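Local atomic coordinates of ABC transporter substrate-binding protein (Staphylococcus aureus subsp. aureus NCTC 8325, PDB entry 3UN6), a protein that probably serves as the substrate-binding component of an ABC-type import system and binds zinc in the crystal, its natural ligand being unestablished. Residues Asn49-Tyr60 / Phe240-Met251; Val36-Ser47 / Gly85-Leu93. One frame throughout, in Å; residues are numbered along the deposited sequence. Where two conformers were deposited one is given.

Contact 1: Asn49-Tyr60 / Phe240-Met251; sequences NLMMTKKLLSQY and FVQDYKKSGFKM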
loop_
_atom_site.group_PDB
_atom_site.type_symbol
_atom_site.label_atom_id
_atom_site.label_comp_id
_atom_site.label_asym_id
_atom_site.label_seq_id
_atom_site.Cartn_x
_atom_site.Cartn_y
_atom_site.Cartn_z
ATOM N N ASN A 49 7.692 5.858 -3.521
ATOM C CA ASN A 49 7.684 7.054 -4.369
ATOM C C ASN A 49 7.783 8.334 -3.520
ATOM O O ASN A 49 8.217 9.348 -4.009
ATOM C CB ASN A 49 6.464 7.128 -5.293
ATOM C CG ASN A 49 6.664 8.126 -6.427
ATOM O OD1 ASN A 49 7.701 8.140 -7.073
ATOM N ND2 ASN A 49 5.682 8.967 -6.653
ATOM N N LEU A 50 7.384 8.276 -2.253
ATOM C CA LEU A 50 7.562 9.423 -1.352
ATOM C C LEU A 50 9.057 9.680 -1.099
ATOM O O LEU A 50 9.476 10.843 -0.991
ATOM C CB LEU A 50 6.857 9.199 -0.011
ATOM C CG LEU A 50 5.338 9.290 -0.011
ATOM C CD1 LEU A 50 4.816 8.913 1.367
ATOM C CD2 LEU A 50 4.904 10.689 -0.403
HETATM N N MSE A 51 9.848 8.599 -1.008
HETATM C CA MSE A 51 11.296 8.711 -0.783
HETATM C C MSE A 51 11.914 9.370 -2.020
HETATM O O MSE A 51 12.766 10.268 -1.925
HETATM C CB MSE A 51 11.960 7.336 -0.584
HETATM C CG MSE A 51 11.299 6.288 0.377
HETATM SE SE MSE A 51 10.987 6.780 2.225
HETATM C CE MSE A 51 9.181 7.565 2.055
HETATM N N MSE A 52 11.495 8.914 -3.198
HETATM C CA MSE A 52 11.997 9.508 -4.432
HETATM C C MSE A 52 11.635 10.991 -4.494
HETATM O O MSE A 52 12.476 11.820 -4.885
HETATM C CB MSE A 52 11.447 8.792 -5.659
HETATM C CG MSE A 52 11.944 9.353 -6.917
HETATM SE SE MSE A 52 13.901 9.062 -7.161
HETATM C CE MSE A 52 14.208 10.543 -8.352
ATOM N N THR A 53 10.400 11.328 -4.106
ATOM C CA THR A 53 9.934 12.725 -4.124
ATOM C C THR A 53 10.847 13.595 -3.267
ATOM O O THR A 53 11.261 14.674 -3.684
ATOM C CB THR A 53 8.466 12.833 -3.657
ATOM O OG1 THR A 53 7.653 11.992 -4.486
ATOM C CG2 THR A 53 7.966 14.267 -3.738
ATOM N N LYS A 54 11.152 13.098 -2.074
ATOM C CA LYS A 54 12.065 13.725 -1.139
ATOM C C LYS A 54 13.444 13.937 -1.781
ATOM O O LYS A 54 14.012 15.024 -1.690
ATOM C CB LYS A 54 12.186 12.831 0.105
ATOM C CG LYS A 54 13.088 13.328 1.211
ATOM C CD LYS A 54 12.578 14.581 1.813
ATOM C CE LYS A 54 13.397 14.938 3.017
ATOM N NZ LYS A 54 13.029 16.279 3.493
ATOM N N LYS A 55 13.963 12.923 -2.472
ATOM C CA LYS A 55 15.263 13.056 -3.099
ATOM C C LYS A 55 15.225 14.119 -4.205
ATOM O O LYS A 55 16.133 14.934 -4.330
ATOM C CB LYS A 55 15.752 11.735 -3.669
ATOM C CG LYS A 55 17.153 11.856 -4.251
ATOM C CD LYS A 55 17.629 10.597 -4.952
ATOM C CE LYS A 55 19.050 10.819 -5.521
ATOM N NZ LYS A 55 19.502 9.687 -6.367
ATOM N N LEU A 56 14.169 14.105 -5.006
ATOM C CA LEU A 56 14.020 15.089 -6.073
ATOM C C LEU A 56 13.937 16.527 -5.513
ATOM O O LEU A 56 14.585 17.449 -6.025
ATOM C CB LEU A 56 12.794 14.718 -6.907
ATOM C CG LEU A 56 12.316 15.553 -8.086
ATOM C CD1 LEU A 56 13.441 15.967 -9.035
ATOM C CD2 LEU A 56 11.246 14.736 -8.815
ATOM N N LEU A 57 13.149 16.706 -4.456
ATOM C CA LEU A 57 12.975 18.019 -3.830
ATOM C C LEU A 57 14.312 18.582 -3.326
ATOM O O LEU A 57 14.524 19.789 -3.372
ATOM C CB LEU A 57 11.950 17.945 -2.694
ATOM C CG LEU A 57 11.477 19.233 -2.019
ATOM C CD1 LEU A 57 10.721 20.172 -2.982
ATOM C CD2 LEU A 57 10.592 18.864 -0.868
ATOM N N SER A 58 15.202 17.712 -2.861
ATOM C CA SER A 58 16.515 18.141 -2.376
ATOM C C SER A 58 17.398 18.700 -3.498
ATOM O O SER A 58 18.346 19.425 -3.233
ATOM C CB SER A 58 17.240 16.976 -1.708
ATOM O OG SER A 58 16.454 16.421 -0.672
ATOM N N GLN A 59 17.077 18.361 -4.745
ATOM C CA GLN A 59 17.848 18.825 -5.893
ATOM C C GLN A 59 17.505 20.238 -6.373
ATOM O O GLN A 59 18.217 20.764 -7.212
ATOM C CB GLN A 59 17.750 17.812 -7.036
ATOM C CG GLN A 59 18.486 16.513 -6.700
ATOM C CD GLN A 59 18.268 15.407 -7.711
ATOM O OE1 GLN A 59 17.254 15.373 -8.410
ATOM N NE2 GLN A 59 19.214 14.479 -7.780
ATOM N N TYR A 60 16.442 20.859 -5.855
ATOM C CA TYR A 60 16.121 22.245 -6.230
ATOM C C TYR A 60 16.946 23.205 -5.389
ATOM O O TYR A 60 17.193 22.941 -4.199
ATOM C CB TYR A 60 14.642 22.602 -6.007
ATOM C CG TYR A 60 13.656 21.757 -6.779
ATOM C CD1 TYR A 60 13.702 21.694 -8.164
ATOM C CD2 TYR A 60 12.645 21.052 -6.120
ATOM C CE1 TYR A 60 12.797 20.926 -8.874
ATOM C CE2 TYR A 60 11.732 20.296 -6.821
ATOM C CZ TYR A 60 11.815 20.230 -8.198
ATOM O OH TYR A 60 10.914 19.467 -8.903
ATOM N N PHE A 240 3.782 19.784 -4.669
ATOM C CA PHE A 240 4.083 18.464 -4.105
ATOM C C PHE A 240 3.634 17.283 -5.017
ATOM O O PHE A 240 4.421 16.382 -5.321
ATOM C CB PHE A 240 3.509 18.371 -2.684
ATOM C CG PHE A 240 3.567 17.010 -2.115
ATOM C CD1 PHE A 240 4.781 16.343 -2.028
ATOM C CD2 PHE A 240 2.421 16.383 -1.673
ATOM C CE1 PHE A 240 4.862 15.074 -1.523
ATOM C CE2 PHE A 240 2.487 15.110 -1.153
ATOM C CZ PHE A 240 3.735 14.450 -1.081
ATOM N N VAL A 241 2.393 17.321 -5.488
ATOM C CA VAL A 241 1.877 16.262 -6.367
ATOM C C VAL A 241 2.652 16.218 -7.686
ATOM O O VAL A 241 2.841 15.156 -8.276
ATOM C CB VAL A 241 0.382 16.466 -6.658
ATOM C CG1 VAL A 241 -0.081 15.563 -7.805
ATOM C CG2 VAL A 241 -0.414 16.218 -5.400
ATOM N N GLN A 242 3.088 17.384 -8.131
ATOM C CA GLN A 242 3.899 17.505 -9.346
ATOM C C GLN A 242 5.271 16.812 -9.176
ATOM O O GLN A 242 5.725 16.119 -10.068
ATOM C CB GLN A 242 4.105 18.973 -9.680
ATOM C CG GLN A 242 5.113 19.221 -10.818
ATOM C CD GLN A 242 4.557 18.932 -12.186
ATOM O OE1 GLN A 242 3.817 19.755 -12.760
ATOM N NE2 GLN A 242 4.948 17.785 -12.755
ATOM N N ASP A 243 5.925 17.022 -8.034
ATOM C CA ASP A 243 7.187 16.374 -7.761
ATOM C C ASP A 243 6.946 14.881 -7.625
ATOM O O ASP A 243 7.725 14.075 -8.099
ATOM C CB ASP A 243 7.828 16.955 -6.507
ATOM C CG ASP A 243 8.227 18.395 -6.696
ATOM O OD1 ASP A 243 8.387 18.794 -7.880
ATOM O OD2 ASP A 243 8.383 19.109 -5.687
ATOM N N TYR A 244 5.843 14.537 -6.985
ATOM C CA TYR A 244 5.430 13.153 -6.820
ATOM C C TYR A 244 5.207 12.482 -8.185
ATOM O O TYR A 244 5.606 11.339 -8.386
ATOM C CB TYR A 244 4.158 13.118 -5.951
ATOM C CG TYR A 244 3.676 11.736 -5.548
ATOM C CD1 TYR A 244 4.088 11.164 -4.361
ATOM C CD2 TYR A 244 2.783 11.027 -6.351
ATOM C CE1 TYR A 244 3.656 9.908 -3.984
ATOM C CE2 TYR A 244 2.332 9.780 -5.977
ATOM C CZ TYR A 244 2.786 9.220 -4.790
ATOM O OH TYR A 244 2.347 7.974 -4.405
ATOM N N LYS A 245 4.589 13.202 -9.125
ATOM C CA LYS A 245 4.302 12.659 -10.459
ATOM C C LYS A 245 5.603 12.387 -11.231
ATOM O O LYS A 245 5.790 11.304 -11.786
ATOM C CB LYS A 245 3.378 13.601 -11.217
ATOM C CG LYS A 245 3.027 13.135 -12.611
ATOM C CD LYS A 245 1.862 13.931 -13.147
ATOM C CE LYS A 245 1.459 13.452 -14.536
ATOM N NZ LYS A 245 0.278 14.214 -15.023
ATOM N N LYS A 246 6.501 13.374 -11.245
ATOM C CA LYS A 246 7.805 13.229 -11.880
ATOM C C LYS A 246 8.546 12.014 -11.289
ATOM O O LYS A 246 9.122 11.194 -12.028
ATOM C CB LYS A 246 8.649 14.490 -11.663
ATOM C CG LYS A 246 8.075 15.792 -12.228
ATOM C CD LYS A 246 9.035 16.972 -11.975
ATOM C CE LYS A 246 8.477 18.317 -12.461
ATOM N NZ LYS A 246 8.158 18.335 -13.911
ATOM N N SER A 247 8.508 11.900 -9.951
ATOM C CA SER A 247 9.189 10.816 -9.235
ATOM C C SER A 247 8.679 9.446 -9.650
ATOM O O SER A 247 9.458 8.494 -9.794
ATOM C CB SER A 247 9.031 10.985 -7.719
ATOM O OG SER A 247 9.713 12.148 -7.281
ATOM N N GLY A 248 7.372 9.369 -9.862
ATOM C CA GLY A 248 6.714 8.136 -10.255
ATOM C C GLY A 248 7.281 7.542 -11.520
ATOM O O GLY A 248 7.412 6.324 -11.629
ATOM N N PHE A 249 7.636 8.397 -12.460
ATOM C CA PHE A 249 8.240 7.945 -13.716
ATOM C C PHE A 249 9.724 7.622 -13.546
ATOM O O PHE A 249 10.213 6.678 -14.149
ATOM C CB PHE A 249 7.991 8.954 -14.828
ATOM C CG PHE A 249 6.537 9.045 -15.226
ATOM C CD1 PHE A 249 5.982 8.098 -16.065
ATOM C CD2 PHE A 249 5.725 10.062 -14.741
ATOM C CE1 PHE A 249 4.633 8.161 -16.430
ATOM C CE2 PHE A 249 4.378 10.138 -15.091
ATOM C CZ PHE A 249 3.830 9.181 -15.942
ATOM N N LYS A 250 10.436 8.390 -12.729
ATOM C CA LYS A 250 11.842 8.060 -12.410
ATOM C C LYS A 250 11.960 6.638 -11.823
ATOM O O LYS A 250 12.938 5.922 -12.069
ATOM C CB LYS A 250 12.409 9.039 -11.369
ATOM C CG LYS A 250 13.154 10.225 -11.887
ATOM C CD LYS A 250 14.488 9.795 -12.513
ATOM C CE LYS A 250 15.410 10.974 -12.726
ATOM N NZ LYS A 250 14.723 12.091 -13.433
HETATM N N MSE A 251 10.946 6.254 -11.054
HETATM C CA MSE A 251 10.903 4.969 -10.349
HETATM C C MSE A 251 10.653 3.753 -11.224
HETATM O O MSE A 251 10.689 2.622 -10.728
HETATM C CB MSE A 251 9.879 5.028 -9.234
HETATM C CG MSE A 251 10.279 5.943 -8.078
HETATM SE SE MSE A 251 11.690 5.192 -6.900
HETATM C CE MSE A 251 10.643 3.886 -5.921
#
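At chi1 -163° N49 swings its amide away from its own backbone nitrogen and over to Y244. The Y244 ring lies beneath it. N49 ND2 sits over the centre of that ring, 3.2 Å above its plane. The amide and ring planes are 74° apart. The same nitrogen donates to Y244 O at 2.9 Å, nearly in the amide plane. Y244 O also takes the helical bond from G248 N, on the opposite face of its plane. The amide is thus held by one bond and one ring face.

T53 and S247 interlock as knobs into holes. T53 enters among F240, D243, Y244 and S247, and S247 among N49, M52, T53 and L56. Packing is tight where S247 CB meets M52 CG at 3.4 Å. Further along, Y60 OH donates to D243 OD1 at 2.8 Å, from above the carboxylate plane. D243 OD2 is hydrogen-bonded to Y65 OH.

The axes of the two helices come within 8.5 Å at an angle of 110°. L50 and F240 turn toward the sheet, L50 against L69 and F240 against L67 of strand 66-71. M251 packs on S257 of helix 254-264.

Contact 2: Val36-Ser47 / Gly85-Leu93; sequences VIKIGYLPITHS and GRIDGASTL. With ZN (zinc ion), chain B.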
loop_
_atom_site.group_PDB
_atom_site.type_symbol
_atom_site.label_atom_id
_atom_site.label_comp_id
_atom_site.label_asym_id
_atom_site.label_seq_id
_atom_site.Cartn_x
_atom_site.Cartn_y
_atom_site.Cartn_z
ATOM N N VAL A 36 5.859 23.466 5.609
ATOM C CA VAL A 36 6.259 22.091 5.859
ATOM C C VAL A 36 5.071 21.157 5.654
ATOM O O VAL A 36 4.006 21.380 6.218
ATOM C CB VAL A 36 6.764 21.907 7.313
ATOM C CG1 VAL A 36 7.166 20.453 7.561
ATOM C CG2 VAL A 36 7.935 22.855 7.606
ATOM N N ILE A 37 5.249 20.146 4.817
ATOM C CA ILE A 37 4.226 19.138 4.597
ATOM C C ILE A 37 4.750 17.884 5.256
ATOM O O ILE A 37 5.845 17.428 4.928
ATOM C CB ILE A 37 3.985 18.846 3.098
ATOM C CG1 ILE A 37 3.662 20.138 2.349
ATOM C CG2 ILE A 37 2.866 17.851 2.930
ATOM C CD1 ILE A 37 3.477 19.955 0.857
ATOM N N LYS A 38 3.982 17.355 6.204
ATOM C CA LYS A 38 4.331 16.105 6.901
ATOM C C LYS A 38 3.504 14.966 6.336
ATOM O O LYS A 38 2.259 14.996 6.403
ATOM C CB LYS A 38 4.009 16.185 8.391
ATOM C CG LYS A 38 4.901 17.003 9.278
ATOM C CD LYS A 38 4.485 16.690 10.756
ATOM C CE LYS A 38 5.444 17.199 11.818
ATOM N NZ LYS A 38 5.387 18.661 12.061
ATOM N N ILE A 39 4.165 13.937 5.827
ATOM C CA ILE A 39 3.461 12.825 5.221
ATOM C C ILE A 39 3.865 11.544 5.879
ATOM O O ILE A 39 5.072 11.246 6.025
ATOM C CB ILE A 39 3.764 12.682 3.710
ATOM C CG1 ILE A 39 3.453 13.965 2.937
ATOM C CG2 ILE A 39 3.005 11.487 3.121
ATOM C CD1 ILE A 39 1.984 14.351 2.831
ATOM N N GLY A 40 2.863 10.770 6.270
ATOM C CA GLY A 40 3.080 9.498 6.947
ATOM C C GLY A 40 3.193 8.274 6.052
ATOM O O GLY A 40 2.557 8.199 4.994
ATOM N N TYR A 41 3.970 7.291 6.504
ATOM C CA TYR A 41 4.145 6.067 5.748
ATOM C C TYR A 41 4.647 4.902 6.577
ATOM O O TYR A 41 5.183 5.078 7.685
ATOM C CB TYR A 41 5.212 6.292 4.650
ATOM C CG TYR A 41 6.619 6.375 5.189
ATOM C CD1 TYR A 41 7.093 7.540 5.790
ATOM C CD2 TYR A 41 7.477 5.284 5.121
ATOM C CE1 TYR A 41 8.372 7.617 6.300
ATOM C CE2 TYR A 41 8.766 5.348 5.640
ATOM C CZ TYR A 41 9.206 6.524 6.221
ATOM O OH TYR A 41 10.472 6.594 6.731
ATOM N N LEU A 42 4.473 3.718 5.996
ATOM C CA LEU A 42 5.083 2.483 6.461
ATOM C C LEU A 42 6.206 2.154 5.461
ATOM O O LEU A 42 6.065 2.486 4.244
ATOM C CB LEU A 42 4.074 1.339 6.548
ATOM C CG LEU A 42 3.331 1.122 7.875
ATOM C CD1 LEU A 42 2.292 2.245 8.185
ATOM C CD2 LEU A 42 2.647 -0.272 7.832
ATOM N N PRO A 43 7.309 1.496 5.934
ATOM C CA PRO A 43 8.482 1.164 5.091
ATOM C C PRO A 43 8.258 -0.062 4.178
ATOM O O PRO A 43 8.884 -1.095 4.328
ATOM C CB PRO A 43 9.584 0.898 6.122
ATOM C CG PRO A 43 8.847 0.298 7.293
ATOM C CD PRO A 43 7.470 0.962 7.307
ATOM N N ILE A 44 7.357 0.110 3.222
ATOM C CA ILE A 44 6.991 -0.909 2.270
ATOM C C ILE A 44 7.178 -0.283 0.891
ATOM O O ILE A 44 7.239 0.941 0.778
ATOM C CB ILE A 44 5.552 -1.312 2.450
ATOM C CG1 ILE A 44 4.644 -0.062 2.396
ATOM C CG2 ILE A 44 5.382 -2.065 3.787
ATOM C CD1 ILE A 44 3.153 -0.353 2.551
ATOM N N THR A 45 7.274 -1.103 -0.148
ATOM C CA THR A 45 7.471 -0.571 -1.514
ATOM C C THR A 45 6.326 0.331 -1.961
ATOM O O THR A 45 6.502 1.173 -2.850
ATOM C CB THR A 45 7.616 -1.673 -2.574
ATOM O OG1 THR A 45 6.378 -2.384 -2.716
ATOM C CG2 THR A 45 8.758 -2.635 -2.224
ATOM N N HIS A 46 5.164 0.181 -1.341
ATOM C CA HIS A 46 4.026 0.978 -1.739
ATOM C C HIS A 46 4.161 2.441 -1.397
ATOM O O HIS A 46 3.407 3.263 -1.925
ATOM C CB HIS A 46 2.716 0.426 -1.176
ATOM C CG HIS A 46 2.440 -0.980 -1.594
ATOM N ND1 HIS A 46 1.357 -1.688 -1.136
ATOM C CD2 HIS A 46 3.144 -1.829 -2.382
ATOM C CE1 HIS A 46 1.375 -2.899 -1.659
ATOM N NE2 HIS A 46 2.454 -3.012 -2.417
ATOM N N SER A 47 5.124 2.773 -0.546
ATOM C CA SER A 47 5.331 4.159 -0.158
ATOM C C SER A 47 6.638 4.728 -0.665
ATOM O O SER A 47 6.953 5.868 -0.360
ATOM C CB SER A 47 5.309 4.259 1.388
ATOM O OG SER A 47 6.510 3.745 1.926
ATOM N N GLY A 85 -4.592 15.192 12.542
ATOM C CA GLY A 85 -3.849 16.308 11.922
ATOM C C GLY A 85 -2.368 16.442 12.306
ATOM O O GLY A 85 -1.741 17.459 12.012
ATOM N N ARG A 86 -1.793 15.430 12.937
ATOM C CA ARG A 86 -0.376 15.489 13.277
ATOM C C ARG A 86 0.501 15.270 12.023
ATOM O O ARG A 86 1.683 15.617 12.020
ATOM C CB ARG A 86 -0.048 14.548 14.422
ATOM C CG ARG A 86 -0.641 15.060 15.716
ATOM C CD ARG A 86 -0.414 14.123 16.870
ATOM N NE ARG A 86 -1.139 14.543 18.076
ATOM C CZ ARG A 86 -0.740 15.493 18.923
ATOM N NH1 ARG A 86 0.370 16.187 18.700
ATOM N NH2 ARG A 86 -1.475 15.766 19.996
ATOM N N ILE A 87 -0.104 14.692 10.979
ATOM C CA ILE A 87 0.491 14.617 9.657
ATOM C C ILE A 87 -0.544 15.223 8.702
ATOM O O ILE A 87 -1.740 15.248 8.987
ATOM C CB ILE A 87 0.937 13.199 9.203
ATOM C CG1 ILE A 87 -0.244 12.221 9.163
ATOM C CG2 ILE A 87 2.052 12.671 10.111
ATOM C CD1 ILE A 87 0.161 10.784 8.838
ATOM N N ASP A 88 -0.051 15.774 7.605
ATOM C CA ASP A 88 -0.862 16.456 6.593
ATOM C C ASP A 88 -1.410 15.519 5.507
ATOM O O ASP A 88 -2.301 15.887 4.739
ATOM C CB ASP A 88 0.033 17.502 5.924
ATOM C CG ASP A 88 0.519 18.543 6.894
ATOM O OD1 ASP A 88 -0.353 19.277 7.442
ATOM O OD2 ASP A 88 1.761 18.646 7.105
ATOM N N GLY A 89 -0.812 14.344 5.406
ATOM C CA GLY A 89 -1.199 13.349 4.423
ATOM C C GLY A 89 -0.465 12.055 4.697
ATOM O O GLY A 89 0.234 11.912 5.721
ATOM N N ALA A 90 -0.598 11.104 3.784
ATOM C CA ALA A 90 -0.007 9.801 3.994
ATOM C C ALA A 90 -0.153 8.875 2.802
ATOM O O ALA A 90 -1.043 9.064 1.975
ATOM C CB ALA A 90 -0.699 9.140 5.190
ATOM N N SER A 91 0.757 7.900 2.702
ATOM C CA SER A 91 0.600 6.787 1.746
ATOM C C SER A 91 -0.110 5.736 2.600
ATOM O O SER A 91 0.400 5.360 3.653
ATOM C CB SER A 91 1.950 6.264 1.244
ATOM O OG SER A 91 1.756 5.253 0.276
ATOM N N THR A 92 -1.285 5.280 2.175
ATOM C CA THR A 92 -2.101 4.399 3.018
ATOM C C THR A 92 -2.977 3.426 2.245
ATOM O O THR A 92 -3.233 3.601 1.051
ATOM C CB THR A 92 -3.000 5.272 3.987
ATOM O OG1 THR A 92 -3.632 4.452 4.991
ATOM C CG2 THR A 92 -4.062 6.024 3.215
ATOM N N LEU A 93 -3.420 2.385 2.933
ATOM C CA LEU A 93 -4.321 1.396 2.343
ATOM C C LEU A 93 -5.577 2.137 1.831
ATOM O O LEU A 93 -6.178 2.945 2.558
ATOM C CB LEU A 93 -4.742 0.365 3.380
ATOM C CG LEU A 93 -3.604 -0.398 4.063
ATOM C CD1 LEU A 93 -4.214 -1.284 5.136
ATOM C CD2 LEU A 93 -2.772 -1.197 3.043
HETATM ZN ZN ZN B . -0.308 -1.188 0.057
HETATM O O HOH W 1 2.725 3.710 3.825
HETATM O O HOH W 2 0.221 -2.375 2.062
#
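K38, S91 and D88 have the most surface buried between V36-S47 and G85-L93, and G40 follows. K38 and D88 meet mainly through the backbone of K38. K38 N donates to D88 OD2 at 2.7 Å, almost straight at 172°. D88 OD2 accepts through its anti lone pair, the one away from the other oxygen. CG of D88 stands beside its own backbone N (chi1 -62°), which turns the carboxylate to K38 N. K38 O is gripped by two donors in its carbonyl plane, D88 N at 2.7 Å and G89 N at 3.3 Å. The K38 side chain runs on past D88, and its CD lies 3.3 Å from R86 O.

From here the strands run parallel. I39 pairs with G89, and G40 with A90. G40 N donates to G89 O, and S91 N donates to G40 O at 2.9 Å. I87 CD1 lies 3.7 Å from G40 CA, packed against the bare backbone. I39 CD1 likewise lies against G89 CA.

S91 faces the turn after strand 36-41, its CB 3.9 Å from S47 CB. A water joins L42 N to S91 O where the strands part. D88 OD2 does for K38 N what G89 O does for G40 N. Beyond strand 36-41 the chain brings H46 ND1 to zinc at 2.1 Å. There it joins a water and the C220 and C221 sulfurs, a ligand set well suited to zinc.

In the fold
Contacts 1 and 2 are layers of one alpha/beta domain, their centres 14 Å apart. Strand 36-41 of contact 2 leads through the loop and 3-10 segment 45-47 that hold H46 into helix 48-58 of contact 1. The layers pack through carbon atoms of their side chains. L50 CD1 lies 3.6 Å from I39 CG2 and 3.9 Å from S91 CB. F240 CB lies 3.9 Å from I37 CD1. Zinc is bound directly within contact 2, through H46. Contact 1 is set back from it, the Y244 side chain lying about 11 Å from a bound zinc and about 8 Å from the side chains of H46 and C221. The helix pair therefore backs the sheet beside which the metal site lies.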